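Local coordinates for Two-component system sensor histidine kinase (Bacteroides thetaiotaomicron, PDB 3OTT), which probably senses saccharides outside the cell through its extracellular beta-propeller and beta-sandwich part and relays the signal by histidine phosphorylation to transcription regulation, at residues Q631-I636 with K728-G733; L678-Y683 with E687-V692. All blocks are in the same frame, centred on the assembly; numbering follows the deposited sequence.

Contact 1: residues Q631-I636 with K728-G733. With TBR (hexatantalum dodecabromide), chain D.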
ATOM      1  N   GLN B 631       2.096  16.277 -19.450  1.00 52.45           N
ATOM      2  CA  GLN B 631       0.759  15.733 -19.256  1.00 50.34           C
ATOM      3  C   GLN B 631       0.625  14.278 -19.721  1.00 49.11           C
ATOM      4  O   GLN B 631       0.941  13.955 -20.881  1.00 48.52           O
ATOM      5  CB  GLN B 631      -0.307  16.680 -19.840  1.00 49.06           C
ATOM      6  CG  GLN B 631      -0.381  18.009 -19.015  1.00 51.08           C
ATOM      7  CD  GLN B 631      -1.052  17.824 -17.641  1.00 52.06           C
ATOM      8  OE1 GLN B 631      -2.263  17.678 -17.559  1.00 54.61           O
ATOM      9  NE2 GLN B 631      -0.270  17.862 -16.574  1.00 55.28           N
ATOM     10  N   PRO B 632       0.218  13.394 -18.778  1.00 48.35           N
ATOM     11  CA  PRO B 632      -0.043  11.976 -19.011  1.00 47.92           C
ATOM     12  C   PRO B 632      -1.211  11.843 -19.961  1.00 45.16           C
ATOM     13  O   PRO B 632      -2.074  12.715 -20.010  1.00 43.54           O
ATOM     14  CB  PRO B 632      -0.453  11.456 -17.626  1.00 48.57           C
ATOM     15  CG  PRO B 632      -0.977  12.694 -16.875  1.00 47.81           C
ATOM     16  CD  PRO B 632      -0.037  13.771 -17.368  1.00 49.13           C
ATOM     17  N   GLU B 633      -1.223  10.780 -20.744  1.00 45.41           N
ATOM     18  CA  GLU B 633      -2.335  10.561 -21.636  1.00 43.10           C
ATOM     19  C   GLU B 633      -3.567  10.219 -20.774  1.00 39.88           C
ATOM     20  O   GLU B 633      -3.484   9.459 -19.808  1.00 40.94           O
ATOM     21  CB  GLU B 633      -2.006   9.536 -22.735  1.00 44.27           C
ATOM     22  CG  GLU B 633      -2.926   9.682 -23.978  1.00 47.61           C
ATOM     23  CD  GLU B 633      -2.405   8.995 -25.268  1.00 54.72           C
ATOM     24  OE1 GLU B 633      -3.222   8.311 -25.949  1.00 55.86           O
ATOM     25  OE2 GLU B 633      -1.207   9.162 -25.621  1.00 57.02           O
ATOM     26  N   ARG B 634      -4.663  10.905 -21.051  1.00 35.64           N
ATOM     27  CA  ARG B 634      -5.917  10.601 -20.440  1.00 33.18           C
ATOM     28  C   ARG B 634      -6.920  10.027 -21.467  1.00 30.07           C
ATOM     29  O   ARG B 634      -6.919  10.427 -22.638  1.00 27.72           O
ATOM     30  CB  ARG B 634      -6.469  11.853 -19.778  1.00 33.14           C
ATOM     31  CG  ARG B 634      -5.783  12.170 -18.438  1.00 38.52           C
ATOM     32  CD  ARG B 634      -6.253  13.511 -17.880  1.00 42.68           C
ATOM     33  NE  ARG B 634      -5.265  14.537 -18.169  1.00 49.56           N
ATOM     34  CZ  ARG B 634      -5.274  15.359 -19.217  1.00 49.67           C
ATOM     35  NH1 ARG B 634      -6.254  15.340 -20.107  1.00 47.13           N
ATOM     36  NH2 ARG B 634      -4.282  16.236 -19.341  1.00 52.43           N
ATOM     37  N   PRO B 635      -7.759   9.082 -21.016  1.00 28.34           N
ATOM     38  CA  PRO B 635      -8.796   8.530 -21.888  1.00 26.66           C
ATOM     39  C   PRO B 635      -9.844   9.567 -22.313  1.00 25.01           C
ATOM     40  O   PRO B 635     -10.197  10.457 -21.543  1.00 24.52           O
ATOM     41  CB  PRO B 635      -9.479   7.467 -21.024  1.00 25.36           C
ATOM     42  CG  PRO B 635      -9.192   7.930 -19.588  1.00 27.64           C
ATOM     43  CD  PRO B 635      -7.776   8.471 -19.662  1.00 28.77           C
ATOM     44  N   ILE B 636     -10.337   9.412 -23.529  1.00 24.02           N
ATOM     45  CA  ILE B 636     -11.435  10.214 -24.040  1.00 24.13           C
ATOM     46  C   ILE B 636     -12.719   9.608 -23.513  1.00 23.09           C
ATOM     47  O   ILE B 636     -12.837   8.419 -23.544  1.00 25.26           O
ATOM     48  CB  ILE B 636     -11.439  10.091 -25.563  1.00 24.04           C
ATOM     49  CG1 ILE B 636     -10.073  10.464 -26.107  1.00 25.75           C
ATOM     50  CG2 ILE B 636     -12.639  10.814 -26.234  1.00 22.40           C
ATOM     51  CD1 ILE B 636      -9.948  10.144 -27.612  1.00 28.53           C
ATOM     52  N   LYS B 728      -7.131  11.249 -30.032  1.00 31.34           N
ATOM     53  CA  LYS B 728      -6.318  12.438 -29.835  1.00 34.28           C
ATOM     54  C   LYS B 728      -5.352  12.556 -30.985  1.00 37.29           C
ATOM     55  O   LYS B 728      -4.762  11.560 -31.368  1.00 39.26           O
ATOM     56  CB  LYS B 728      -5.476  12.320 -28.555  1.00 35.51           C
ATOM     57  CG  LYS B 728      -4.930  13.703 -28.057  1.00 37.88           C
ATOM     58  CD  LYS B 728      -3.566  13.666 -27.353  1.00 44.56           C
ATOM     59  CE  LYS B 728      -3.571  12.801 -26.098  1.00 48.15           C
ATOM     60  NZ  LYS B 728      -2.552  13.244 -25.088  1.00 52.47           N
ATOM     61  N   LEU B 729      -5.169  13.767 -31.505  1.00 39.74           N
ATOM     62  CA  LEU B 729      -4.114  14.061 -32.481  1.00 44.55           C
ATOM     63  C   LEU B 729      -2.758  14.167 -31.769  1.00 47.71           C
ATOM     64  O   LEU B 729      -2.542  15.032 -30.919  1.00 48.01           O
ATOM     65  CB  LEU B 729      -4.442  15.335 -33.275  1.00 44.69           C
ATOM     66  CG  LEU B 729      -3.710  15.624 -34.584  1.00 48.18           C
ATOM     67  CD1 LEU B 729      -4.070  14.593 -35.689  1.00 48.03           C
ATOM     68  CD2 LEU B 729      -3.999  17.061 -35.053  1.00 48.46           C
ATOM     69  N   GLU B 730      -1.863  13.250 -32.096  1.00 51.12           N
ATOM     70  CA  GLU B 730      -0.598  13.121 -31.394  1.00 55.33           C
ATOM     71  C   GLU B 730       0.344  14.257 -31.838  1.00 58.46           C
ATOM     72  O   GLU B 730       0.097  14.898 -32.856  1.00 59.08           O
ATOM     73  CB  GLU B 730      -0.026  11.731 -31.696  1.00 56.81           C
ATOM     74  CG  GLU B 730       0.812  11.068 -30.614  1.00 61.00           C
ATOM     75  CD  GLU B 730       0.118  10.900 -29.239  1.00 61.99           C
ATOM     76  OE1 GLU B 730      -1.112  10.623 -29.161  1.00 58.74           O
ATOM     77  OE2 GLU B 730       0.855  11.024 -28.228  1.00 63.70           O
ATOM     78  N   ARG B 731       1.414  14.511 -31.085  1.00 61.78           N
ATOM     79  CA  ARG B 731       2.329  15.628 -31.395  1.00 65.00           C
ATOM     80  C   ARG B 731       3.044  15.563 -32.763  1.00 67.63           C
ATOM     81  O   ARG B 731       3.366  16.596 -33.349  1.00 68.82           O
ATOM     82  CB  ARG B 731       3.295  15.858 -30.234  1.00 66.86           C
ATOM     83  CG  ARG B 731       2.572  16.433 -28.987  1.00 66.83           C
ATOM     84  CD  ARG B 731       3.227  16.027 -27.667  1.00 68.85           C
ATOM     85  NE  ARG B 731       4.462  16.767 -27.386  1.00 73.61           N
ATOM     86  CZ  ARG B 731       5.690  16.322 -27.650  1.00 76.45           C
ATOM     87  NH1 ARG B 731       5.856  15.133 -28.225  1.00 77.59           N
ATOM     88  NH2 ARG B 731       6.753  17.064 -27.341  1.00 77.83           N
ATOM     89  N   ASP B 732       3.252  14.350 -33.273  1.00 68.94           N
ATOM     90  CA  ASP B 732       3.678  14.116 -34.663  1.00 70.82           C
ATOM     91  C   ASP B 732       2.620  14.535 -35.692  1.00 69.21           C
ATOM     92  O   ASP B 732       2.955  14.851 -36.830  1.00 70.44           O
ATOM     93  CB  ASP B 732       3.991  12.624 -34.899  1.00 72.47           C
ATOM     94  CG  ASP B 732       4.431  11.884 -33.625  1.00 73.77           C
ATOM     95  OD1 ASP B 732       3.572  11.610 -32.739  1.00 73.02           O
ATOM     96  OD2 ASP B 732       5.636  11.548 -33.527  1.00 76.69           O
ATOM     97  N   GLY B 733       1.344  14.517 -35.297  1.00 66.35           N
ATOM     98  CA  GLY B 733       0.238  14.785 -36.217  1.00 64.46           C
ATOM     99  C   GLY B 733      -0.423  13.471 -36.582  1.00 63.33           C
ATOM    100  O   GLY B 733      -1.270  13.408 -37.473  1.00 62.73           O
TER
HETATM  101 TA1  TBR D   2      -4.785   9.689 -11.346  0.90 34.72          TA
HETATM  102 TA2  TBR D   2      -6.432  11.066 -13.054  0.90 31.10          TA
HETATM  103 TA3  TBR D   2      -4.401   9.362 -14.114  0.90 32.22          TA
HETATM  104 TA4  TBR D   2      -7.140   8.700 -14.342  0.90 32.37          TA
HETATM  105 TA5  TBR D   2      -5.468   7.306 -12.586  0.90 30.29          TA
HETATM  106 TA6  TBR D   2      -7.398   9.021 -11.550  0.90 33.86          TA
HETATM  107 BR1  TBR D   2      -4.900  12.286 -11.256  0.90 38.30          BR
HETATM  108 BR2  TBR D   2      -2.428   9.935 -12.428  0.90 41.80          BR
HETATM  109 BR3  TBR D   2      -3.834   7.431 -10.556  0.90 44.51          BR
HETATM  110 BR4  TBR D   2      -6.245   9.350  -9.238  0.90 42.41          BR
HETATM  111 BR5  TBR D   2      -4.670  11.887 -14.769  0.90 40.95          BR
HETATM  112 BR6  TBR D   2      -3.408   6.968 -14.187  0.90 42.63          BR
HETATM  113 BR7  TBR D   2      -6.929   6.091 -14.364  0.90 43.10          BR
HETATM  114 BR8  TBR D   2      -9.376   8.284 -13.098  0.90 45.53          BR
HETATM  115 BR9  TBR D   2      -8.083  11.014 -15.076  0.90 43.21          BR
HETATM  116 BRA  TBR D   2      -5.511   8.723 -16.403  0.90 38.08          BR
HETATM  117 BRB  TBR D   2      -7.275   6.504 -10.897  0.90 43.35          BR
HETATM  118 BRC  TBR D   2      -8.412  11.424 -11.461  0.90 43.14          BR

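Contact 2: residues L678-Y683 with E687-V692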
ATOM      1  N   LEU B 678     -17.344  15.304 -26.470  1.00 18.83           N
ATOM      2  CA  LEU B 678     -16.256  14.417 -26.051  1.00 19.47           C
ATOM      3  C   LEU B 678     -15.371  15.202 -25.073  1.00 18.68           C
ATOM      4  O   LEU B 678     -15.287  16.430 -25.161  1.00 19.85           O
ATOM      5  CB  LEU B 678     -15.439  13.959 -27.290  1.00 18.52           C
ATOM      6  CG  LEU B 678     -14.606  15.033 -27.999  1.00 22.66           C
ATOM      7  CD1 LEU B 678     -13.169  15.138 -27.441  1.00 23.38           C
ATOM      8  CD2 LEU B 678     -14.532  14.753 -29.462  1.00 24.68           C
ATOM      9  N   SER B 679     -14.694  14.527 -24.169  1.00 18.34           N
ATOM     10  CA  SER B 679     -13.681  15.233 -23.368  1.00 19.10           C
ATOM     11  C   SER B 679     -12.645  14.260 -22.835  1.00 19.51           C
ATOM     12  O   SER B 679     -12.972  13.117 -22.529  1.00 21.67           O
ATOM     13  CB  SER B 679     -14.364  15.961 -22.197  1.00 19.72           C
ATOM     14  OG  SER B 679     -13.404  16.425 -21.265  1.00 19.24           O
ATOM     15  N   ASP B 680     -11.413  14.706 -22.686  1.00 18.98           N
ATOM     16  CA  ASP B 680     -10.411  13.956 -21.966  1.00 18.26           C
ATOM     17  C   ASP B 680     -10.112  14.646 -20.604  1.00 17.84           C
ATOM     18  O   ASP B 680      -9.058  14.430 -19.991  1.00 18.08           O
ATOM     19  CB  ASP B 680      -9.146  13.816 -22.800  1.00 19.27           C
ATOM     20  CG  ASP B 680      -8.499  15.194 -23.196  1.00 23.72           C
ATOM     21  OD1 ASP B 680      -9.068  16.314 -22.961  1.00 23.94           O
ATOM     22  OD2 ASP B 680      -7.389  15.135 -23.801  1.00 28.28           O
ATOM     23  N   LEU B 681     -11.059  15.454 -20.142  1.00 16.64           N
ATOM     24  CA  LEU B 681     -10.997  16.101 -18.790  1.00 16.63           C
ATOM     25  C   LEU B 681      -9.774  16.999 -18.668  1.00 17.34           C
ATOM     26  O   LEU B 681      -8.942  16.764 -17.833  1.00 19.01           O
ATOM     27  CB  LEU B 681     -10.963  15.060 -17.656  1.00 15.55           C
ATOM     28  CG  LEU B 681     -12.036  13.939 -17.593  1.00 15.10           C
ATOM     29  CD1 LEU B 681     -11.710  13.047 -16.336  1.00 16.43           C
ATOM     30  CD2 LEU B 681     -13.458  14.411 -17.529  1.00 11.91           C
ATOM     31  N   PRO B 682      -9.636  17.993 -19.545  1.00 16.72           N
ATOM     32  CA  PRO B 682      -8.419  18.798 -19.538  1.00 17.36           C
ATOM     33  C   PRO B 682      -8.407  19.943 -18.449  1.00 18.40           C
ATOM     34  O   PRO B 682      -7.949  21.054 -18.684  1.00 19.41           O
ATOM     35  CB  PRO B 682      -8.392  19.363 -20.953  1.00 16.31           C
ATOM     36  CG  PRO B 682      -9.868  19.574 -21.292  1.00 15.11           C
ATOM     37  CD  PRO B 682     -10.599  18.426 -20.582  1.00 16.00           C
ATOM     38  N   TYR B 683      -8.851  19.635 -17.241  1.00 18.88           N
ATOM     39  CA  TYR B 683      -8.774  20.579 -16.130  1.00 19.44           C
ATOM     40  C   TYR B 683      -7.421  21.269 -15.972  1.00 22.24           C
ATOM     41  O   TYR B 683      -7.369  22.481 -15.731  1.00 22.25           O
ATOM     42  CB  TYR B 683      -9.123  19.877 -14.825  1.00 19.09           C
ATOM     43  CG  TYR B 683     -10.459  19.170 -14.885  1.00 16.93           C
ATOM     44  CD1 TYR B 683     -11.600  19.807 -15.398  1.00 15.23           C
ATOM     45  CD2 TYR B 683     -10.573  17.848 -14.474  1.00 15.96           C
ATOM     46  CE1 TYR B 683     -12.829  19.138 -15.496  1.00 14.17           C
ATOM     47  CE2 TYR B 683     -11.773  17.165 -14.565  1.00 14.87           C
ATOM     48  CZ  TYR B 683     -12.916  17.830 -15.061  1.00 13.99           C
ATOM     49  OH  TYR B 683     -14.111  17.125 -15.098  1.00 14.26           O
ATOM     50  N   GLU B 687      -3.569  24.962 -22.878  1.00 41.14           N
ATOM     51  CA  GLU B 687      -4.116  24.665 -24.206  1.00 40.13           C
ATOM     52  C   GLU B 687      -4.818  23.311 -24.211  1.00 36.27           C
ATOM     53  O   GLU B 687      -4.289  22.367 -23.637  1.00 36.02           O
ATOM     54  CB  GLU B 687      -2.989  24.659 -25.277  1.00 43.01           C
ATOM     55  CG  GLU B 687      -2.110  25.938 -25.382  1.00 50.20           C
ATOM     56  CD  GLU B 687      -1.244  26.010 -26.674  1.00 58.09           C
ATOM     57  OE1 GLU B 687      -0.804  24.946 -27.198  1.00 61.06           O
ATOM     58  OE2 GLU B 687      -1.001  27.136 -27.173  1.00 59.91           O
ATOM     59  N   LYS B 688      -5.985  23.212 -24.865  1.00 32.76           N
ATOM     60  CA  LYS B 688      -6.685  21.935 -25.045  1.00 29.33           C
ATOM     61  C   LYS B 688      -5.983  21.026 -26.056  1.00 28.48           C
ATOM     62  O   LYS B 688      -5.262  21.480 -26.896  1.00 30.42           O
ATOM     63  CB  LYS B 688      -8.091  22.155 -25.572  1.00 28.07           C
ATOM     64  CG  LYS B 688      -8.956  23.111 -24.792  1.00 29.82           C
ATOM     65  CD  LYS B 688      -9.609  22.481 -23.610  1.00 28.84           C
ATOM     66  CE  LYS B 688     -10.918  23.197 -23.320  1.00 28.06           C
ATOM     67  NZ  LYS B 688     -10.702  24.404 -22.548  1.00 31.95           N
ATOM     68  N   ASN B 689      -6.235  19.734 -26.014  1.00 26.53           N
ATOM     69  CA  ASN B 689      -5.745  18.850 -27.054  1.00 26.67           C
ATOM     70  C   ASN B 689      -6.611  18.933 -28.367  1.00 26.19           C
ATOM     71  O   ASN B 689      -7.699  19.505 -28.372  1.00 24.06           O
ATOM     72  CB  ASN B 689      -5.698  17.431 -26.508  1.00 24.59           C
ATOM     73  CG  ASN B 689      -4.618  17.259 -25.427  1.00 26.86           C
ATOM     74  OD1 ASN B 689      -3.469  17.604 -25.635  1.00 25.92           O
ATOM     75  ND2 ASN B 689      -5.001  16.728 -24.276  1.00 21.83           N
ATOM     76  N   LYS B 690      -6.102  18.336 -29.439  1.00 27.38           N
ATOM     77  CA  LYS B 690      -6.740  18.293 -30.747  1.00 28.42           C
ATOM     78  C   LYS B 690      -7.186  16.875 -31.062  1.00 27.20           C
ATOM     79  O   LYS B 690      -6.468  15.921 -30.782  1.00 27.78           O
ATOM     80  CB  LYS B 690      -5.763  18.804 -31.806  1.00 31.09           C
ATOM     81  CG  LYS B 690      -5.641  20.324 -31.807  1.00 35.16           C
ATOM     82  CD  LYS B 690      -4.399  20.832 -32.559  1.00 44.67           C
ATOM     83  CE  LYS B 690      -4.397  22.380 -32.549  1.00 50.21           C
ATOM     84  NZ  LYS B 690      -3.134  23.020 -33.098  1.00 55.40           N
ATOM     85  N   PHE B 691      -8.384  16.736 -31.624  1.00 25.99           N
ATOM     86  CA  PHE B 691      -8.980  15.409 -31.878  1.00 24.41           C
ATOM     87  C   PHE B 691      -9.318  15.144 -33.364  1.00 24.73           C
ATOM     88  O   PHE B 691      -9.546  16.053 -34.145  1.00 24.62           O
ATOM     89  CB  PHE B 691     -10.199  15.177 -30.933  1.00 24.19           C
ATOM     90  CG  PHE B 691      -9.819  15.220 -29.424  1.00 23.11           C
ATOM     91  CD1 PHE B 691      -9.392  14.090 -28.781  1.00 22.35           C
ATOM     92  CD2 PHE B 691      -9.796  16.425 -28.725  1.00 24.98           C
ATOM     93  CE1 PHE B 691      -8.974  14.133 -27.440  1.00 26.82           C
ATOM     94  CE2 PHE B 691      -9.380  16.494 -27.361  1.00 24.11           C
ATOM     95  CZ  PHE B 691      -8.985  15.368 -26.722  1.00 25.35           C
ATOM     96  N   VAL B 692      -9.298  13.882 -33.745  1.00 24.37           N
ATOM     97  CA  VAL B 692      -9.746  13.454 -35.043  1.00 23.91           C
ATOM     98  C   VAL B 692     -10.858  12.452 -34.804  1.00 22.79           C
ATOM     99  O   VAL B 692     -10.944  11.835 -33.724  1.00 21.00           O
ATOM    100  CB  VAL B 692      -8.597  12.810 -35.906  1.00 26.38           C
ATOM    101  CG1 VAL B 692      -7.707  13.893 -36.542  1.00 26.13           C
ATOM    102  CG2 VAL B 692      -7.764  11.859 -35.107  1.00 26.36           C
TER

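Contact 1: residues Q631-I636 with K728-G733
Glu633 and Lys728 cross at a slant, the Glu633 methylene against the lysine end rather than charge to charge. The closest approach is from Glu633 CG to Lys728 NZ, at 3.7 Å. Glu633 OE2 stays 4.3 Å from Lys728 NZ, beyond a salt bridge, so any attraction is long. Glu633 CG lies anti to the backbone N (chi1 -158°), and the extended chain beyond it carries the carboxylate to Glu730. There Glu633 OE2 comes within 3.8 Å of Glu730 OE2, with the carboxylate planes 33° apart. The two acids probably repel each other, and the nearby lysine may ease this. Glu730 OE1 is buried here without a polar partner in the model. At the other end, Ile636 CD1 packs on the backbone, 3.9 Å from Lys728 N. No hydrogen bond crosses between the segments.

The second shell steadies both sides. Ser736 OG hydrogen-bonds to Glu633 OE1, and the backbones of Ser736 and Lys728 are hydrogen-bonded. A type I turn from Glu730 to Gly733 is closed by a backbone bond from Gly733 N to Glu730 O. Arg634 NH2 donates to Gln631 OE1 at 3.1 Å, a bent bond of 142°, while Arg634 NH1 bonds to Asp680 O. Arg634 CG touches bromine BR5 of the hexatantalum dodecabromide cluster at 3.8 Å, and Pro635 CD lies beside BRA.

The contact joins the linker after the propeller strand 618-623 to the turn between strands 720-728 and 740-746 of the Y_Y_Y domain. It is a surface contact at the propeller-to-sandwich junction, and Arg634 and Pro635 form part of the cluster's pocket.

Contact 2: residues L678-Y683 with E687-V692
Asn689 and Asp680 make the one hydrogen bond between the segments. Asn689 ND2 donates to Asp680 OD2 at 2.9 Å, with an N-H...O angle of 153°. The amide reaches the syn side of that oxygen, slightly out of the carboxylate plane. The two flat groups are steeply turned. Asp680 OD1 is buried with no polar partner in the model.

Phe691 supplies the aromatic contacts. Leu678 CD1 sits over the centre of one ring face, 3.8 Å from the centroid, in a CH-pi contact. Asp680 approaches the ring edge, with OD2 3.3 Å from Phe691 CZ. With chi1 at 60°, Asp680 CG lies between its backbone N and carbonyl carbon. This places OD2 where both the Asn689 amide and the Phe691 ring edge meet it, the carboxylate and ring planes 79° apart.

Apolar packing continues at Pro682, whose CG lies 3.7 Å from Lys688 CD. Ser679 OG accepts from Leu681 N, an ST turn that begins at the strand's last residue.

Strand 674-679 pairs with 637-643, and strand 691-696 with 720-728, so the contact spans the two sheets of the sandwich. Leu678 also packs on Ile726. Tyr49, from a propeller loop, touches Pro682 and Phe691 and makes a cation-pi contact with Lys688.

Overall arrangement
Contact 1 is a surface contact, whereas contact 2 is buried. Their centres lie about 8 Å apart, at the end of the sandwich facing the propellers. Segment 687-692 joins them directly: Leu729 N probably bonds to Lys690 O, and Phe691 packs against Lys728. The linker 631-636 meets 678-683 as well, with Pro635 O against Asp680 CB. The chemistry follows the location. Contact 1 gathers two acids and a lysine, none joined by a salt bridge or hydrogen bond between its segments. Contact 2 combines apolar packing on one phenylalanine ring with a buried amide-to-carboxylate hydrogen bond. Along the chain, both segments of contact 2 fall between those of contact 1.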